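Local coordinates for protein aromatic amino acid beta-eliminating lyase/threonine aldolase (PDB 3LWS) that belongs to the beta-eliminating lyase family of pyridoxal-phosphate-dependent enzymes with the aminotransferase-type fold, and carries its cofactor on a lysine, at residues Y186-T189 / A190-A194; R178-E181 / M182-Y185; Q54-A57 / D58-G61; K255-M258 / G259-Y262. One frame throughout, in Å; residues are numbered along the deposited sequence.

Interaction 1 of 4, residues Y186-T189 / A190-A194; sequences YEKT and AAEIA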
ATOM      1  N   TYR A 186     -31.517  -4.637   2.202  1.00 23.93           N
ATOM      2  CA  TYR A 186     -32.025  -4.504   0.828  1.00 23.86           C
ATOM      3  C   TYR A 186     -32.684  -5.790   0.340  1.00 24.51           C
ATOM      4  O   TYR A 186     -33.543  -5.743  -0.542  1.00 27.07           O
ATOM      5  CB  TYR A 186     -30.926  -4.117  -0.141  1.00 24.55           C
ATOM      6  CG  TYR A 186     -30.585  -2.655  -0.116  1.00 23.19           C
ATOM      7  CD1 TYR A 186     -31.572  -1.710  -0.213  1.00 22.53           C
ATOM      8  CD2 TYR A 186     -29.266  -2.219  -0.036  1.00 16.77           C
ATOM      9  CE1 TYR A 186     -31.290  -0.370  -0.201  1.00 21.65           C
ATOM     10  CE2 TYR A 186     -28.965  -0.834  -0.046  1.00 22.44           C
ATOM     11  CZ  TYR A 186     -29.990   0.074  -0.110  1.00 18.99           C
ATOM     12  OH  TYR A 186     -29.802   1.436  -0.098  1.00 21.87           O
ATOM     13  N   GLU A 187     -32.286  -6.916   0.920  1.00 24.48           N
ATOM     14  CA  GLU A 187     -32.697  -8.245   0.453  1.00 24.61           C
ATOM     15  C   GLU A 187     -32.228  -8.465  -0.998  1.00 26.26           C
ATOM     16  O   GLU A 187     -32.977  -8.909  -1.858  1.00 26.53           O
ATOM     17  CB  GLU A 187     -34.197  -8.486   0.682  1.00 25.35           C
ATOM     18  CG  GLU A 187     -34.574  -8.372   2.140  1.00 25.41           C
ATOM     19  CD  GLU A 187     -36.023  -8.718   2.472  1.00 31.02           C
ATOM     20  OE1 GLU A 187     -36.742  -9.282   1.656  1.00 32.69           O
ATOM     21  OE2 GLU A 187     -36.451  -8.412   3.596  1.00 34.55           O
ATOM     22  N   LYS A 188     -30.953  -8.154  -1.229  1.00 24.47           N
ATOM     23  CA  LYS A 188     -30.356  -8.193  -2.548  1.00 23.65           C
ATOM     24  C   LYS A 188     -28.939  -8.750  -2.471  1.00 23.07           C
ATOM     25  O   LYS A 188     -28.305  -8.687  -1.433  1.00 23.60           O
ATOM     26  CB  LYS A 188     -30.323  -6.798  -3.169  1.00 22.79           C
ATOM     27  CG  LYS A 188     -31.677  -6.223  -3.503  1.00 25.85           C
ATOM     28  CD  LYS A 188     -32.270  -6.782  -4.774  1.00 26.93           C
ATOM     29  CE  LYS A 188     -33.597  -6.106  -5.066  1.00 27.26           C
ATOM     30  NZ  LYS A 188     -34.092  -6.592  -6.365  1.00 32.53           N
ATOM     31  N   THR A 189     -28.454  -9.299  -3.586  1.00 23.42           N
ATOM     32  CA  THR A 189     -27.081  -9.767  -3.690  1.00 23.26           C
ATOM     33  C   THR A 189     -26.158  -8.594  -3.982  1.00 21.91           C
ATOM     34  O   THR A 189     -26.591  -7.551  -4.437  1.00 22.20           O
ATOM     35  CB  THR A 189     -26.885 -10.699  -4.875  1.00 22.72           C
ATOM     36  OG1 THR A 189     -27.059  -9.939  -6.078  1.00 23.63           O
ATOM     37  CG2 THR A 189     -27.863 -11.905  -4.835  1.00 24.65           C
ATOM     38  N   ALA A 190     -24.869  -8.791  -3.796  1.00 22.45           N
ATOM     39  CA  ALA A 190     -23.889  -7.739  -4.122  1.00 21.31           C
ATOM     40  C   ALA A 190     -23.970  -7.303  -5.613  1.00 22.14           C
ATOM     41  O   ALA A 190     -23.864  -6.105  -5.915  1.00 22.25           O
ATOM     42  CB  ALA A 190     -22.469  -8.185  -3.746  1.00 19.71           C
ATOM     43  N   ALA A 191     -24.204  -8.262  -6.526  1.00 21.59           N
ATOM     44  CA  ALA A 191     -24.289  -7.948  -7.942  1.00 21.53           C
ATOM     45  C   ALA A 191     -25.542  -7.132  -8.252  1.00 21.73           C
ATOM     46  O   ALA A 191     -25.473  -6.206  -9.062  1.00 20.93           O
ATOM     47  CB  ALA A 191     -24.209  -9.203  -8.800  1.00 21.87           C
ATOM     48  N   GLU A 192     -26.681  -7.432  -7.607  1.00 21.44           N
ATOM     49  CA  GLU A 192     -27.901  -6.655  -7.890  1.00 22.61           C
ATOM     50  C   GLU A 192     -27.771  -5.163  -7.469  1.00 22.36           C
ATOM     51  O   GLU A 192     -28.350  -4.261  -8.102  1.00 23.93           O
ATOM     52  CB  GLU A 192     -29.131  -7.285  -7.214  1.00 23.09           C
ATOM     53  CG  GLU A 192     -29.561  -8.621  -7.844  1.00 28.51           C
ATOM     54  CD  GLU A 192     -30.621  -9.385  -7.032  1.00 29.84           C
ATOM     55  OE1 GLU A 192     -30.693  -9.227  -5.784  1.00 29.01           O
ATOM     56  OE2 GLU A 192     -31.372 -10.165  -7.660  1.00 32.30           O
ATOM     57  N   ILE A 193     -27.047  -4.911  -6.384  1.00 21.48           N
ATOM     58  CA  ILE A 193     -26.833  -3.541  -5.951  1.00 19.87           C
ATOM     59  C   ILE A 193     -25.811  -2.936  -6.898  1.00 21.48           C
ATOM     60  O   ILE A 193     -26.104  -1.922  -7.545  1.00 24.07           O
ATOM     61  CB  ILE A 193     -26.410  -3.443  -4.472  1.00 16.53           C
ATOM     62  CG1 ILE A 193     -27.502  -4.031  -3.542  1.00 17.03           C
ATOM     63  CG2 ILE A 193     -26.136  -1.960  -4.088  1.00 19.89           C
ATOM     64  CD1 ILE A 193     -28.828  -3.201  -3.476  1.00 17.10           C
ATOM     65  N   ALA A 194     -24.647  -3.583  -7.014  1.00 22.22           N
ATOM     66  CA  ALA A 194     -23.546  -3.133  -7.884  1.00 21.72           C
ATOM     67  C   ALA A 194     -23.925  -2.912  -9.349  1.00 23.18           C
ATOM     68  O   ALA A 194     -23.317  -2.059 -10.010  1.00 23.91           O
ATOM     69  CB  ALA A 194     -22.403  -4.067  -7.816  1.00 20.54           C
TER
HETATM   70  O   HOH W   1     -33.786  -9.443  -7.323  1.00 40.49           O

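Interaction 2 of 4, residues R178-E181 / M182-Y185; sequences RLFE and MLPY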
ATOM      1  N   ARG A 178     -19.128  -0.246   2.918  1.00 20.07           N
ATOM      2  CA  ARG A 178     -20.020  -1.048   3.744  1.00 19.86           C
ATOM      3  C   ARG A 178     -21.134  -1.724   2.933  1.00 19.52           C
ATOM      4  O   ARG A 178     -22.247  -1.885   3.434  1.00 19.93           O
ATOM      5  CB  ARG A 178     -20.639  -0.209   4.867  1.00 18.98           C
ATOM      6  CG  ARG A 178     -19.600   0.405   5.783  1.00 18.37           C
ATOM      7  CD  ARG A 178     -20.116   1.360   6.870  1.00 19.64           C
ATOM      8  NE  ARG A 178     -18.958   1.707   7.681  1.00 17.80           N
ATOM      9  CZ  ARG A 178     -17.969   2.514   7.281  1.00 19.22           C
ATOM     10  NH1 ARG A 178     -18.016   3.142   6.105  1.00 19.88           N
ATOM     11  NH2 ARG A 178     -16.907   2.689   8.053  1.00 17.45           N
ATOM     12  N   LEU A 179     -20.853  -2.151   1.707  1.00 20.00           N
ATOM     13  CA  LEU A 179     -21.923  -2.777   0.887  1.00 18.21           C
ATOM     14  C   LEU A 179     -22.441  -4.102   1.459  1.00 19.47           C
ATOM     15  O   LEU A 179     -23.649  -4.339   1.459  1.00 19.97           O
ATOM     16  CB  LEU A 179     -21.511  -3.010  -0.566  1.00 19.36           C
ATOM     17  CG  LEU A 179     -22.544  -3.724  -1.499  1.00 18.24           C
ATOM     18  CD1 LEU A 179     -23.755  -2.925  -1.743  1.00 17.31           C
ATOM     19  CD2 LEU A 179     -21.917  -4.012  -2.844  1.00 21.57           C
ATOM     20  N   PHE A 180     -21.553  -4.964   1.934  1.00 19.58           N
ATOM     21  CA  PHE A 180     -21.994  -6.280   2.433  1.00 19.69           C
ATOM     22  C   PHE A 180     -22.969  -6.105   3.588  1.00 20.96           C
ATOM     23  O   PHE A 180     -23.969  -6.830   3.680  1.00 20.62           O
ATOM     24  CB  PHE A 180     -20.801  -7.147   2.818  1.00 20.31           C
ATOM     25  CG  PHE A 180     -19.857  -7.372   1.669  1.00 22.67           C
ATOM     26  CD1 PHE A 180     -20.236  -8.198   0.599  1.00 23.28           C
ATOM     27  CD2 PHE A 180     -18.652  -6.697   1.598  1.00 22.20           C
ATOM     28  CE1 PHE A 180     -19.410  -8.364  -0.524  1.00 22.51           C
ATOM     29  CE2 PHE A 180     -17.807  -6.872   0.480  1.00 21.26           C
ATOM     30  CZ  PHE A 180     -18.193  -7.720  -0.572  1.00 22.66           C
ATOM     31  N   GLU A 181     -22.722  -5.065   4.396  1.00 17.95           N
ATOM     32  CA  GLU A 181     -23.483  -4.785   5.571  1.00 19.63           C
ATOM     33  C   GLU A 181     -24.902  -4.418   5.228  1.00 20.12           C
ATOM     34  O   GLU A 181     -25.791  -4.602   6.069  1.00 21.02           O
ATOM     35  CB  GLU A 181     -22.855  -3.646   6.401  1.00 20.47           C
ATOM     36  CG  GLU A 181     -21.520  -3.968   7.026  1.00 20.45           C
ATOM     37  CD  GLU A 181     -20.320  -3.692   6.127  1.00 20.33           C
ATOM     38  OE1 GLU A 181     -20.415  -3.979   4.920  1.00 19.68           O
ATOM     39  OE2 GLU A 181     -19.287  -3.193   6.648  1.00 23.83           O
HETATM   40  N   MSE A 182     -25.106  -3.871   4.028  1.00 18.45           N
HETATM   41  CA  MSE A 182     -26.414  -3.388   3.568  1.00 21.05           C
HETATM   42  C   MSE A 182     -27.301  -4.458   2.896  1.00 21.82           C
HETATM   43  O   MSE A 182     -28.494  -4.233   2.698  1.00 22.18           O
HETATM   44  CB  MSE A 182     -26.238  -2.246   2.574  1.00 22.25           C
HETATM   45  CG  MSE A 182     -25.729  -0.983   3.155  1.00 22.06           C
HETATM   46 SE   MSE A 182     -26.911  -0.289   4.527  0.75 24.89          SE
HETATM   47  CE  MSE A 182     -28.691  -0.524   3.818  1.00 19.13           C
ATOM     48  N   LEU A 183     -26.715  -5.595   2.531  1.00 22.26           N
ATOM     49  CA  LEU A 183     -27.454  -6.607   1.776  1.00 22.02           C
ATOM     50  C   LEU A 183     -28.641  -7.240   2.550  1.00 21.01           C
ATOM     51  O   LEU A 183     -29.696  -7.412   1.971  1.00 22.48           O
ATOM     52  CB  LEU A 183     -26.490  -7.642   1.158  1.00 21.04           C
ATOM     53  CG  LEU A 183     -25.430  -7.022   0.218  1.00 22.48           C
ATOM     54  CD1 LEU A 183     -24.567  -8.056  -0.495  1.00 20.25           C
ATOM     55  CD2 LEU A 183     -26.039  -6.100  -0.801  1.00 20.08           C
ATOM     56  N   PRO A 184     -28.498  -7.526   3.860  1.00 19.49           N
ATOM     57  CA  PRO A 184     -29.660  -8.051   4.567  1.00 21.38           C
ATOM     58  C   PRO A 184     -30.880  -7.145   4.448  1.00 21.83           C
ATOM     59  O   PRO A 184     -31.961  -7.616   4.124  1.00 24.82           O
ATOM     60  CB  PRO A 184     -29.158  -8.163   6.013  1.00 20.87           C
ATOM     61  CG  PRO A 184     -27.733  -8.362   5.869  1.00 18.55           C
ATOM     62  CD  PRO A 184     -27.319  -7.517   4.732  1.00 19.76           C
ATOM     63  N   TYR A 185     -30.692  -5.839   4.641  1.00 22.43           N
ATOM     64  CA  TYR A 185     -31.790  -4.874   4.602  1.00 22.54           C
ATOM     65  C   TYR A 185     -32.375  -4.703   3.206  1.00 23.61           C
ATOM     66  O   TYR A 185     -33.582  -4.599   3.038  1.00 23.53           O
ATOM     67  CB  TYR A 185     -31.294  -3.513   5.093  1.00 20.82           C
ATOM     68  CG  TYR A 185     -32.229  -2.394   4.842  1.00 21.61           C
ATOM     69  CD1 TYR A 185     -33.271  -2.134   5.715  1.00 21.79           C
ATOM     70  CD2 TYR A 185     -32.108  -1.601   3.701  1.00 23.73           C
ATOM     71  CE1 TYR A 185     -34.158  -1.118   5.474  1.00 26.41           C
ATOM     72  CE2 TYR A 185     -32.982  -0.577   3.466  1.00 29.39           C
ATOM     73  CZ  TYR A 185     -34.003  -0.328   4.355  1.00 27.87           C
ATOM     74  OH  TYR A 185     -34.868   0.709   4.097  1.00 29.23           O
TER
HETATM   75  O   HOH W   2     -28.477  -4.374   6.122  1.00 23.42           O

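Interaction 3 of 4, residues Q54-A57 / D58-G61; sequences QKFA and DVLG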
ATOM      1  N   GLN A  54     -10.777 -11.770 -10.411  1.00 22.99           N
ATOM      2  CA  GLN A  54     -11.888 -12.407 -11.195  1.00 23.89           C
ATOM      3  C   GLN A  54     -13.073 -12.779 -10.300  1.00 23.18           C
ATOM      4  O   GLN A  54     -14.236 -12.526 -10.639  1.00 24.70           O
ATOM      5  CB  GLN A  54     -11.369 -13.664 -11.901  1.00 24.85           C
ATOM      6  CG  GLN A  54     -10.267 -13.366 -12.922  1.00 32.54           C
ATOM      7  CD  GLN A  54      -9.537 -14.632 -13.420  1.00 43.31           C
ATOM      8  OE1 GLN A  54      -9.741 -15.744 -12.899  1.00 47.47           O
ATOM      9  NE2 GLN A  54      -8.683 -14.454 -14.442  1.00 36.24           N
ATOM     10  N   LYS A  55     -12.759 -13.377  -9.152  1.00 22.47           N
ATOM     11  CA  LYS A  55     -13.732 -13.707  -8.129  1.00 22.31           C
ATOM     12  C   LYS A  55     -14.654 -12.543  -7.810  1.00 22.32           C
ATOM     13  O   LYS A  55     -15.887 -12.668  -7.873  1.00 21.42           O
ATOM     14  CB  LYS A  55     -13.008 -14.177  -6.849  1.00 20.77           C
ATOM     15  CG  LYS A  55     -13.928 -14.491  -5.683  1.00 23.35           C
ATOM     16  CD  LYS A  55     -13.182 -15.160  -4.564  1.00 23.78           C
ATOM     17  CE  LYS A  55     -14.142 -15.560  -3.453  1.00 23.16           C
ATOM     18  NZ  LYS A  55     -13.492 -16.273  -2.325  1.00 19.48           N
ATOM     19  N   PHE A  56     -14.050 -11.404  -7.485  1.00 22.88           N
ATOM     20  CA  PHE A  56     -14.809 -10.244  -7.139  1.00 21.55           C
ATOM     21  C   PHE A  56     -15.317  -9.459  -8.340  1.00 22.15           C
ATOM     22  O   PHE A  56     -16.309  -8.776  -8.203  1.00 23.42           O
ATOM     23  CB  PHE A  56     -14.066  -9.399  -6.109  1.00 21.91           C
ATOM     24  CG  PHE A  56     -14.136 -10.004  -4.759  1.00 21.65           C
ATOM     25  CD1 PHE A  56     -15.237  -9.816  -3.979  1.00 23.78           C
ATOM     26  CD2 PHE A  56     -13.173 -10.907  -4.345  1.00 20.83           C
ATOM     27  CE1 PHE A  56     -15.342 -10.438  -2.754  1.00 20.79           C
ATOM     28  CE2 PHE A  56     -13.272 -11.547  -3.139  1.00 22.36           C
ATOM     29  CZ  PHE A  56     -14.354 -11.318  -2.344  1.00 21.05           C
ATOM     30  N   ALA A  57     -14.730  -9.581  -9.521  1.00 22.01           N
ATOM     31  CA  ALA A  57     -15.474  -9.101 -10.704  1.00 23.85           C
ATOM     32  C   ALA A  57     -16.829  -9.850 -10.774  1.00 23.83           C
ATOM     33  O   ALA A  57     -17.862  -9.255 -10.964  1.00 25.20           O
ATOM     34  CB  ALA A  57     -14.684  -9.272 -11.970  1.00 21.72           C
ATOM     35  N   ASP A  58     -16.801 -11.156 -10.541  1.00 27.34           N
ATOM     36  CA  ASP A  58     -18.007 -11.985 -10.556  1.00 26.06           C
ATOM     37  C   ASP A  58     -18.969 -11.631  -9.457  1.00 26.24           C
ATOM     38  O   ASP A  58     -20.160 -11.546  -9.702  1.00 26.32           O
ATOM     39  CB  ASP A  58     -17.651 -13.465 -10.386  1.00 27.21           C
ATOM     40  CG  ASP A  58     -17.070 -14.085 -11.628  1.00 33.56           C
ATOM     41  OD1 ASP A  58     -17.118 -13.467 -12.725  1.00 37.39           O
ATOM     42  OD2 ASP A  58     -16.578 -15.230 -11.501  1.00 41.37           O
ATOM     43  N   VAL A  59     -18.463 -11.431  -8.239  1.00 27.17           N
ATOM     44  CA  VAL A  59     -19.334 -11.149  -7.099  1.00 25.57           C
ATOM     45  C   VAL A  59     -20.080  -9.847  -7.317  1.00 25.74           C
ATOM     46  O   VAL A  59     -21.255  -9.734  -6.978  1.00 26.46           O
ATOM     47  CB  VAL A  59     -18.581 -11.050  -5.759  1.00 25.60           C
ATOM     48  CG1 VAL A  59     -19.488 -10.454  -4.691  1.00 24.36           C
ATOM     49  CG2 VAL A  59     -18.050 -12.410  -5.365  1.00 27.26           C
ATOM     50  N   LEU A  60     -19.410  -8.874  -7.902  1.00 24.34           N
ATOM     51  CA  LEU A  60     -20.068  -7.601  -8.193  1.00 23.34           C
ATOM     52  C   LEU A  60     -20.715  -7.568  -9.577  1.00 23.62           C
ATOM     53  O   LEU A  60     -21.360  -6.611  -9.903  1.00 25.20           O
ATOM     54  CB  LEU A  60     -19.069  -6.453  -8.023  1.00 23.29           C
ATOM     55  CG  LEU A  60     -18.469  -6.349  -6.609  1.00 21.25           C
ATOM     56  CD1 LEU A  60     -17.283  -5.376  -6.560  1.00 20.53           C
ATOM     57  CD2 LEU A  60     -19.525  -5.950  -5.587  1.00 21.90           C
ATOM     58  N   GLY A  61     -20.530  -8.605 -10.391  1.00 25.61           N
ATOM     59  CA  GLY A  61     -21.142  -8.653 -11.741  1.00 24.94           C
ATOM     60  C   GLY A  61     -20.598  -7.610 -12.702  1.00 25.47           C
ATOM     61  O   GLY A  61     -21.343  -7.065 -13.498  1.00 25.54           O
TER

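Interaction 4 of 4, residues K255-M258 / G259-Y262; sequences KDRM and GQYY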
ATOM      1  N   LYS A 255     -18.910 -13.592   5.126  1.00 22.93           N
ATOM      2  CA  LYS A 255     -19.861 -13.182   4.089  1.00 23.10           C
ATOM      3  C   LYS A 255     -21.326 -13.465   4.442  1.00 24.81           C
ATOM      4  O   LYS A 255     -22.221 -12.718   4.015  1.00 24.99           O
ATOM      5  CB  LYS A 255     -19.496 -13.780   2.722  1.00 23.74           C
ATOM      6  CG  LYS A 255     -19.465 -15.299   2.659  1.00 24.26           C
ATOM      7  CD  LYS A 255     -19.131 -15.769   1.254  1.00 28.70           C
ATOM      8  CE  LYS A 255     -19.005 -17.257   1.160  1.00 32.52           C
ATOM      9  NZ  LYS A 255     -20.126 -17.981   1.774  1.00 41.37           N
ATOM     10  N   ASP A 256     -21.547 -14.475   5.283  1.00 25.17           N
ATOM     11  CA  ASP A 256     -22.867 -14.930   5.614  1.00 25.29           C
ATOM     12  C   ASP A 256     -23.239 -14.608   7.048  1.00 24.54           C
ATOM     13  O   ASP A 256     -24.130 -15.259   7.635  1.00 23.55           O
ATOM     14  CB  ASP A 256     -22.947 -16.438   5.375  1.00 25.80           C
ATOM     15  CG  ASP A 256     -22.815 -16.817   3.903  1.00 31.22           C
ATOM     16  OD1 ASP A 256     -23.037 -15.952   3.007  1.00 34.57           O
ATOM     17  OD2 ASP A 256     -22.521 -18.007   3.652  1.00 36.20           O
ATOM     18  N   ARG A 257     -22.575 -13.611   7.629  1.00 22.14           N
ATOM     19  CA  ARG A 257     -22.911 -13.186   8.974  1.00 21.37           C
ATOM     20  C   ARG A 257     -23.484 -11.790   9.023  1.00 21.51           C
ATOM     21  O   ARG A 257     -23.846 -11.324  10.112  1.00 22.90           O
ATOM     22  CB  ARG A 257     -21.675 -13.224   9.878  1.00 22.20           C
ATOM     23  CG  ARG A 257     -21.033 -14.555   9.966  1.00 22.05           C
ATOM     24  CD  ARG A 257     -19.769 -14.505  10.789  1.00 24.26           C
ATOM     25  NE  ARG A 257     -19.217 -15.859  10.866  1.00 27.09           N
ATOM     26  CZ  ARG A 257     -18.152 -16.224  11.585  1.00 26.83           C
ATOM     27  NH1 ARG A 257     -17.482 -15.336  12.324  1.00 25.70           N
ATOM     28  NH2 ARG A 257     -17.762 -17.496  11.578  1.00 25.97           N
HETATM   29  N   MSE A 258     -23.587 -11.111   7.885  1.00 22.31           N
HETATM   30  CA  MSE A 258     -24.074  -9.716   7.879  1.00 21.96           C
HETATM   31  C   MSE A 258     -25.513  -9.591   8.355  1.00 21.61           C
HETATM   32  O   MSE A 258     -25.900  -8.566   8.935  1.00 20.07           O
HETATM   33  CB  MSE A 258     -23.928  -9.074   6.511  1.00 21.92           C
HETATM   34  CG  MSE A 258     -22.496  -9.085   5.980  1.00 23.51           C
HETATM   35 SE   MSE A 258     -21.316  -7.968   7.065  0.75 30.05          SE
HETATM   36  CE  MSE A 258     -19.689  -9.023   6.786  1.00 22.57           C
ATOM     37  N   GLY A 259     -26.291 -10.649   8.136  1.00 22.46           N
ATOM     38  CA  GLY A 259     -27.683 -10.704   8.591  1.00 21.54           C
ATOM     39  C   GLY A 259     -27.810 -10.717  10.090  1.00 22.26           C
ATOM     40  O   GLY A 259     -28.616  -9.970  10.676  1.00 21.79           O
ATOM     41  N   GLN A 260     -27.003 -11.560  10.727  1.00 22.04           N
ATOM     42  CA  GLN A 260     -27.037 -11.639  12.167  1.00 24.22           C
ATOM     43  C   GLN A 260     -26.527 -10.327  12.778  1.00 23.45           C
ATOM     44  O   GLN A 260     -27.130  -9.837  13.738  1.00 21.66           O
ATOM     45  CB  GLN A 260     -26.328 -12.888  12.690  1.00 25.29           C
ATOM     46  CG  GLN A 260     -24.817 -12.906  12.642  1.00 34.62           C
ATOM     47  CD  GLN A 260     -24.262 -14.327  12.501  1.00 41.53           C
ATOM     48  OE1 GLN A 260     -24.531 -15.022  11.514  1.00 45.03           O
ATOM     49  NE2 GLN A 260     -23.495 -14.758  13.481  1.00 35.89           N
ATOM     50  N   TYR A 261     -25.480  -9.736  12.186  1.00 21.37           N
ATOM     51  CA  TYR A 261     -24.900  -8.473  12.701  1.00 20.79           C
ATOM     52  C   TYR A 261     -25.964  -7.390  12.666  1.00 19.81           C
ATOM     53  O   TYR A 261     -26.093  -6.598  13.612  1.00 21.81           O
ATOM     54  CB  TYR A 261     -23.672  -7.990  11.901  1.00 19.42           C
ATOM     55  CG  TYR A 261     -22.443  -8.865  11.887  1.00 19.77           C
ATOM     56  CD1 TYR A 261     -22.172  -9.789  12.908  1.00 18.64           C
ATOM     57  CD2 TYR A 261     -21.519  -8.766  10.834  1.00 18.19           C
ATOM     58  CE1 TYR A 261     -21.023 -10.594  12.860  1.00 20.18           C
ATOM     59  CE2 TYR A 261     -20.373  -9.548  10.800  1.00 20.10           C
ATOM     60  CZ  TYR A 261     -20.131 -10.465  11.811  1.00 18.76           C
ATOM     61  OH  TYR A 261     -18.995 -11.227  11.780  1.00 19.22           O
ATOM     62  N   TYR A 262     -26.748  -7.381  11.601  1.00 19.62           N
ATOM     63  CA  TYR A 262     -27.854  -6.444  11.426  1.00 20.33           C
ATOM     64  C   TYR A 262     -28.986  -6.643  12.447  1.00 22.05           C
ATOM     65  O   TYR A 262     -29.514  -5.663  13.026  1.00 21.22           O
ATOM     66  CB  TYR A 262     -28.390  -6.562   9.984  1.00 19.91           C
ATOM     67  CG  TYR A 262     -29.766  -5.976   9.688  1.00 19.54           C
ATOM     68  CD1 TYR A 262     -30.078  -4.648  10.004  1.00 19.87           C
ATOM     69  CD2 TYR A 262     -30.727  -6.727   9.002  1.00 21.51           C
ATOM     70  CE1 TYR A 262     -31.325  -4.112   9.716  1.00 20.27           C
ATOM     71  CE2 TYR A 262     -31.985  -6.189   8.686  1.00 24.38           C
ATOM     72  CZ  TYR A 262     -32.271  -4.890   9.040  1.00 26.05           C
ATOM     73  OH  TYR A 262     -33.488  -4.355   8.742  1.00 27.10           O
TER
HETATM   74  O   HOH W   3     -26.051 -13.881   8.923  1.00 22.89           O
HETATM   75  O   HOH W   4     -24.404 -17.507   9.367  1.00 28.68           O

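Interaction 1 of 4, residues Y186-T189 / A190-A194
A capping box formed by Thr189 and Glu192 starts helix 190-194, directly after the short loop that leaves helix 179-186. Thr189 is the N-cap: its OG1 accepts from Glu192 N at 3.0 Å, and in return Glu192 OE1 accepts from Thr189 N at 3.1 Å in a nearly straight bond. The second bond reaches OE1 from above the carboxylate plane, 35° out of it. Thr189 can turn its hydroxyl into the first helical turn because OG1 sits between its own backbone N and carbonyl carbon (chi1 67°), and CG of Glu192 then lies against this oxygen. A weak bond from Ile193 N to Thr189 O adds the first rung of the helix.

Glu192 is shared with Lys188, whose chain crosses it at about a right angle. The bend at chi2 (-78°) lays CD of Lys188 beside Glu192 OE1, while NZ stays 4.3 Å from that oxygen, too far for a salt bridge. A water joins the two charges instead, accepting from Lys188 NZ and donating to Glu192 OE2; Lys188 also makes a cation-pi contact with Phe155.

On the buried side lies Tyr186, the last residue of helix 179-186, whose hydroxyl is hydrogen-bonded to Pro153 O. Ile193 reaches back to the Tyr186 ring, its methyl CD1 coming obliquely to within 3.6 Å of Tyr186 CD2 and 3.9 Å of Lys188 CB.

Interaction 2 of 4, residues R178-E181 / M182-Y185
Leu179 O is approached by two successive amides and by a side chain. Met182 N, on a selenomethionine, donates to it at 3.0 Å, from 62° above the carbonyl plane, and Leu183 N adds a weak bond at 3.5 Å. The main bond of Leu183 N goes instead to Phe180 O, at 3.2 Å and again from well above the carbonyl plane. Both stronger bonds thus span three residues, as in a tightly wound 3-10 turn.

Around this backbone Leu183 supplies the apolar contacts. Its CG rests on Leu179 O, its CD2 is 4.0 Å from Leu179 CD1, and its other methyl, CD1, comes obliquely toward the Phe180 ring. Pro184 has no amide hydrogen to give, and its CD lies 3.6 Å from both Phe180 O and Glu181 O. The turn is completed by water, which donates to Glu181 O at 2.7 Å and accepts from Tyr185 N, bridging the step where the direct helical bond is missing.

This irregular helix, 179-186, follows strand 171-176 of the large mixed sheet and begins beside the cofactor site of this aminotransferase-type fold. Arg178, just ahead of it, sends an extended side chain away from the turn, and its NH1 is hydrogen-bonded to O3 of the modified lysine at position 206. Farther out, helix 190-194 packs on Leu179 and Leu183 through Ile193, while Met258 and Tyr262 of helix 258-273 pack on Pro184. Glu181 folds back at chi2 (87°), and its OE2 accepts a weak bond from Gly207 N.

Interaction 3 of 4, residues Q54-A57 / D58-G61
Gln54 O receives Asp58 N at 2.9 Å, with the donor tilted 22° from the carbonyl plane. The side chain of Asp58 turns back over the same turn: with CG beside its own backbone N (chi1 -75°), CG stands 3.4 Å from Gln54 O and CB 3.2 Å from Lys55 O. Lys55 O in turn accepts from Val59 N, in the carbonyl plane, and also touches the Val59 methyl CG2 at 3.3 Å. Phe56 O continues the ladder by accepting from Leu60 N at 3.1 Å.

Phe56 and Val59 lie side by side and point the same way, Val59 CB meeting Phe56 CD1 obliquely at 4.0 Å. Leu60 sets CB and CG against Phe56 O. Beyond this turn, the Phe56 ring makes edge-to-face contacts with Tyr251 and Phe204, and Val59 and Leu60 pack on Ala190. Lys55 runs fully extended away from the turn, and its NZ forms salt bridges with Glu252 and Asp248 of helix 241-254.

After Leu60 the chain leaves the helix at Gly61, which has a positive phi of 66°. Gly61 N gives a weak bond to Asp58 O, and the amide of Met62 is directed back to Ala57 O. Gly61 is therefore the C-prime residue of a Schellman motif, which ends helix 49-60 just before strand 64-68 of the large sheet.

Interaction 4 of 4, residues K255-M258 / G259-Y262
Arg257 begins with CB over the face of the Tyr261 ring, a CH-pi contact 4.1 Å from the centroid and 25° off the ring normal. CG passes beside the amide of Gln260, whose side chain runs the same way, with OE1 3.9 Å from Arg257 CG. CD then meets Tyr261 OH at 3.5 Å. The chain is extended from CG to NE, which carries the guanidinium beyond the ring, its plane turned 88° from that of the ring and its edge toward Tyr261 OH. At the tip NH1 forms a salt bridge with Asp335, the same carboxylate oxygen that is hydrogen-bonded to Tyr261 OH.

Arg257 O lies over one ring face, 3.3 Å above the plane, while accepting from Tyr261 N at 3.1 Å. At the ring edge SE of the selenomethionine Met258 makes a Met-aromatic contact, 3.9 Å from Tyr261 CD2. Two waters link Asp256 O to Gln260 OE1, and one of them also accepts from Gln260 N.

The start of helix 258-273 thus combines water-mediated bonds with a tyrosine held on its face, edge and hydroxyl; the shared Asp335 probably offsets the arginine charge and polarises the phenol.

Overall arrangement
Along the chain the order is interaction 3, interaction 2, interaction 1 and interaction 4. Interactions 2 and 1 are consecutive, on helix 179-186 and on the loop and helix 190-194 after it, with centres about 8 Å apart. Interaction 2 is central: residues 178-185 touch each of the other three contacts. Pro184 packs on the start of helix 258-273 in interaction 4, also about 8 Å away between centres, and Leu179 meets Leu60 of interaction 3. Helix 190-194 lies against the C-terminal end of helix 49-60. Interactions 3 and 4, about 20 Å apart between centres, do not touch. Helix 179-186 thus joins helices from well-separated parts of the sequence, and interaction 2 includes Arg178, bonded to the cofactor-bearing lysine.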